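Local coordinates for protein neurotoxin (Clostridium botulinum, PDB 3N7L) that is the receptor-binding domain of a botulinum neurotoxin and probably binds gangliosides on the surface of nerve cells, at residues V58-E62 with N63-N67. Residues are numbered along the deposited sequence; the frame is centred on the assembly and turned at random.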
ATOM      1  N   VAL A  58      20.075  16.680  -0.153  1.00 30.90           N
ATOM      2  CA  VAL A  58      20.060  17.075  -1.549  1.00 30.92           C
ATOM      3  C   VAL A  58      20.247  18.586  -1.635  1.00 32.72           C
ATOM      4  O   VAL A  58      19.450  19.354  -1.091  1.00 32.50           O
ATOM      5  CB  VAL A  58      18.725  16.704  -2.228  1.00 30.91           C
ATOM      6  CG1 VAL A  58      18.742  17.141  -3.687  1.00 30.49           C
ATOM      7  CG2 VAL A  58      18.489  15.200  -2.131  1.00 29.10           C
ATOM      8  N   THR A  59      21.312  19.006  -2.307  1.00 33.58           N
ATOM      9  CA  THR A  59      21.598  20.426  -2.476  1.00 34.25           C
ATOM     10  C   THR A  59      21.471  20.741  -3.960  1.00 36.45           C
ATOM     11  O   THR A  59      22.276  20.281  -4.774  1.00 35.87           O
ATOM     12  CB  THR A  59      23.019  20.769  -2.010  1.00 33.91           C
ATOM     13  OG1 THR A  59      23.187  20.341  -0.655  1.00 34.31           O
ATOM     14  CG2 THR A  59      23.262  22.274  -2.093  1.00 33.71           C
ATOM     15  N   GLN A  60      20.456  21.516  -4.314  1.00 38.56           N
ATOM     16  CA  GLN A  60      20.236  21.854  -5.708  1.00 42.30           C
ATOM     17  C   GLN A  60      20.817  23.204  -6.106  1.00 44.64           C
ATOM     18  O   GLN A  60      21.456  23.881  -5.298  1.00 45.34           O
ATOM     19  CB  GLN A  60      18.737  21.793  -6.018  1.00 42.85           C
ATOM     20  CG  GLN A  60      17.866  22.569  -5.054  1.00 45.17           C
ATOM     21  CD  GLN A  60      16.526  21.893  -4.814  1.00 45.00           C
ATOM     22  OE1 GLN A  60      15.944  21.301  -5.724  1.00 43.40           O
ATOM     23  NE2 GLN A  60      16.024  21.988  -3.587  1.00 43.59           N
ATOM     24  N   ASN A  61      20.604  23.573  -7.364  1.00 47.22           N
ATOM     25  CA  ASN A  61      21.104  24.832  -7.897  1.00 48.84           C
ATOM     26  C   ASN A  61      20.248  26.019  -7.459  1.00 49.77           C
ATOM     27  O   ASN A  61      19.059  26.093  -7.775  1.00 49.46           O
ATOM     28  CB  ASN A  61      21.158  24.764  -9.423  1.00 49.19           C
ATOM     29  CG  ASN A  61      21.683  26.041 -10.043  1.00 51.20           C
ATOM     30  OD1 ASN A  61      21.057  27.099  -9.941  1.00 51.80           O
ATOM     31  ND2 ASN A  61      22.841  25.953 -10.688  1.00 51.49           N
ATOM     32  N   GLU A  62      20.872  26.942  -6.734  1.00 51.00           N
ATOM     33  CA  GLU A  62      20.217  28.145  -6.226  1.00 52.08           C
ATOM     34  C   GLU A  62      19.368  28.863  -7.273  1.00 51.05           C
ATOM     35  O   GLU A  62      18.260  29.313  -6.985  1.00 50.39           O
ATOM     36  CB  GLU A  62      21.276  29.110  -5.699  1.00 54.45           C
ATOM     37  CG  GLU A  62      22.300  29.487  -6.761  1.00 58.94           C
ATOM     38  CD  GLU A  62      23.419  30.348  -6.226  1.00 61.25           C
ATOM     39  OE1 GLU A  62      24.316  30.709  -7.020  1.00 62.60           O
ATOM     40  OE2 GLU A  62      23.402  30.663  -5.014  1.00 62.86           O
ATOM     41  N   ASN A  63      19.898  28.979  -8.483  1.00 50.68           N
ATOM     42  CA  ASN A  63      19.191  29.656  -9.560  1.00 50.69           C
ATOM     43  C   ASN A  63      17.949  28.889  -9.979  1.00 49.89           C
ATOM     44  O   ASN A  63      16.909  29.484 -10.265  1.00 50.22           O
ATOM     45  CB  ASN A  63      20.123  29.848 -10.756  1.00 53.43           C
ATOM     46  CG  ASN A  63      21.333  30.701 -10.416  1.00 55.70           C
ATOM     47  OD1 ASN A  63      21.194  31.849  -9.986  1.00 56.79           O
ATOM     48  ND2 ASN A  63      22.529  30.145 -10.603  1.00 56.45           N
ATOM     49  N   ILE A  64      18.061  27.565 -10.016  1.00 48.37           N
ATOM     50  CA  ILE A  64      16.935  26.718 -10.383  1.00 47.08           C
ATOM     51  C   ILE A  64      15.814  26.906  -9.361  1.00 45.56           C
ATOM     52  O   ILE A  64      14.648  27.046  -9.724  1.00 45.12           O
ATOM     53  CB  ILE A  64      17.357  25.232 -10.439  1.00 46.97           C
ATOM     54  CG1 ILE A  64      18.365  25.029 -11.571  1.00 47.55           C
ATOM     55  CG2 ILE A  64      16.140  24.339 -10.646  1.00 46.90           C
ATOM     56  CD1 ILE A  64      17.849  25.448 -12.943  1.00 47.20           C
ATOM     57  N   VAL A  65      16.178  26.917  -8.082  1.00 44.73           N
ATOM     58  CA  VAL A  65      15.207  27.113  -7.010  1.00 44.64           C
ATOM     59  C   VAL A  65      14.622  28.519  -7.125  1.00 44.61           C
ATOM     60  O   VAL A  65      13.408  28.712  -7.075  1.00 43.98           O
ATOM     61  CB  VAL A  65      15.870  26.974  -5.616  1.00 44.40           C
ATOM     62  CG1 VAL A  65      14.861  27.291  -4.519  1.00 44.53           C
ATOM     63  CG2 VAL A  65      16.416  25.573  -5.436  1.00 44.87           C
ATOM     64  N   TYR A  66      15.511  29.491  -7.291  1.00 45.68           N
ATOM     65  CA  TYR A  66      15.136  30.896  -7.399  1.00 46.55           C
ATOM     66  C   TYR A  66      14.086  31.202  -8.467  1.00 45.47           C
ATOM     67  O   TYR A  66      13.166  31.981  -8.228  1.00 44.98           O
ATOM     68  CB  TYR A  66      16.384  31.738  -7.670  1.00 50.26           C
ATOM     69  CG  TYR A  66      16.145  33.225  -7.599  1.00 52.73           C
ATOM     70  CD1 TYR A  66      16.056  33.879  -6.369  1.00 54.21           C
ATOM     71  CD2 TYR A  66      15.999  33.982  -8.762  1.00 54.47           C
ATOM     72  CE1 TYR A  66      15.834  35.253  -6.301  1.00 56.23           C
ATOM     73  CE2 TYR A  66      15.772  35.354  -8.706  1.00 55.78           C
ATOM     74  CZ  TYR A  66      15.692  35.983  -7.473  1.00 56.25           C
ATOM     75  OH  TYR A  66      15.478  37.344  -7.412  1.00 57.64           O
ATOM     76  N   ASN A  67      14.217  30.596  -9.642  1.00 45.53           N
ATOM     77  CA  ASN A  67      13.265  30.857 -10.718  1.00 46.17           C
ATOM     78  C   ASN A  67      12.103  29.880 -10.828  1.00 45.89           C
ATOM     79  O   ASN A  67      11.526  29.730 -11.905  1.00 46.98           O
ATOM     80  CB  ASN A  67      13.989  30.916 -12.068  1.00 47.48           C
ATOM     81  CG  ASN A  67      14.962  32.077 -12.157  1.00 48.71           C
ATOM     82  OD1 ASN A  67      16.051  32.033 -11.589  1.00 49.72           O
ATOM     83  ND2 ASN A  67      14.563  33.132 -12.860  1.00 50.33           N
TER
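Asn61 meets Asn63 and Ile64 at the start of the one-and-a-half-turn helix 62-66, a compact example of how an N-cap side chain takes up the amides that a first helical turn leaves without a carbonyl. The CG of Asn61 lies anti to its own backbone N (chi1 -180°), which swings the amide over the helix end. There Asn61 OD1 takes a fairly straight bond from Ile64 N at 3.0 Å and a weak, strongly bent one from Asn63 N at 2.6 Å. The first donor is tilted from the carbonyl plane; its N-H is the main grip on Asn61 OD1, and the backbone N-H of Asn63 adds only a weak second bond. The carbonyl of the same residue works as well: Asn61 O accepts from Val65 N at 3.0 Å, with the N-H almost in line with the C=O, and more weakly from Ile64 N.

Nonpolar contact fills in on the inner side. Ile64 crosses Asn61 at about a right angle, its CG1 lying 3.5 Å from Asn61 CB. Gln60 bends at chi2 and runs across Val65, bringing its CG to 3.4 Å from Val65 CG2, the methyl beside the backbone N. Val65 is buried, whereas the outer side is loose: Glu62 and Asn63 run side by side, pointing the same way, with their carboxylate and amide planes 61° apart, and the exposed Tyr66 ring leads away from the turn, although Tyr66 N bonds Glu62 O at 2.8 Å.

The cap thus carries the chain out of an interior strand of a concanavalin-like domain into a short surface helix. Strand 55-59 runs between strands 27-31 and 180-187, Gln60 NE2 reaches weakly to Lys179 O, and Ile64 rests on Ile8 of strand 7-14 and on Tyr24.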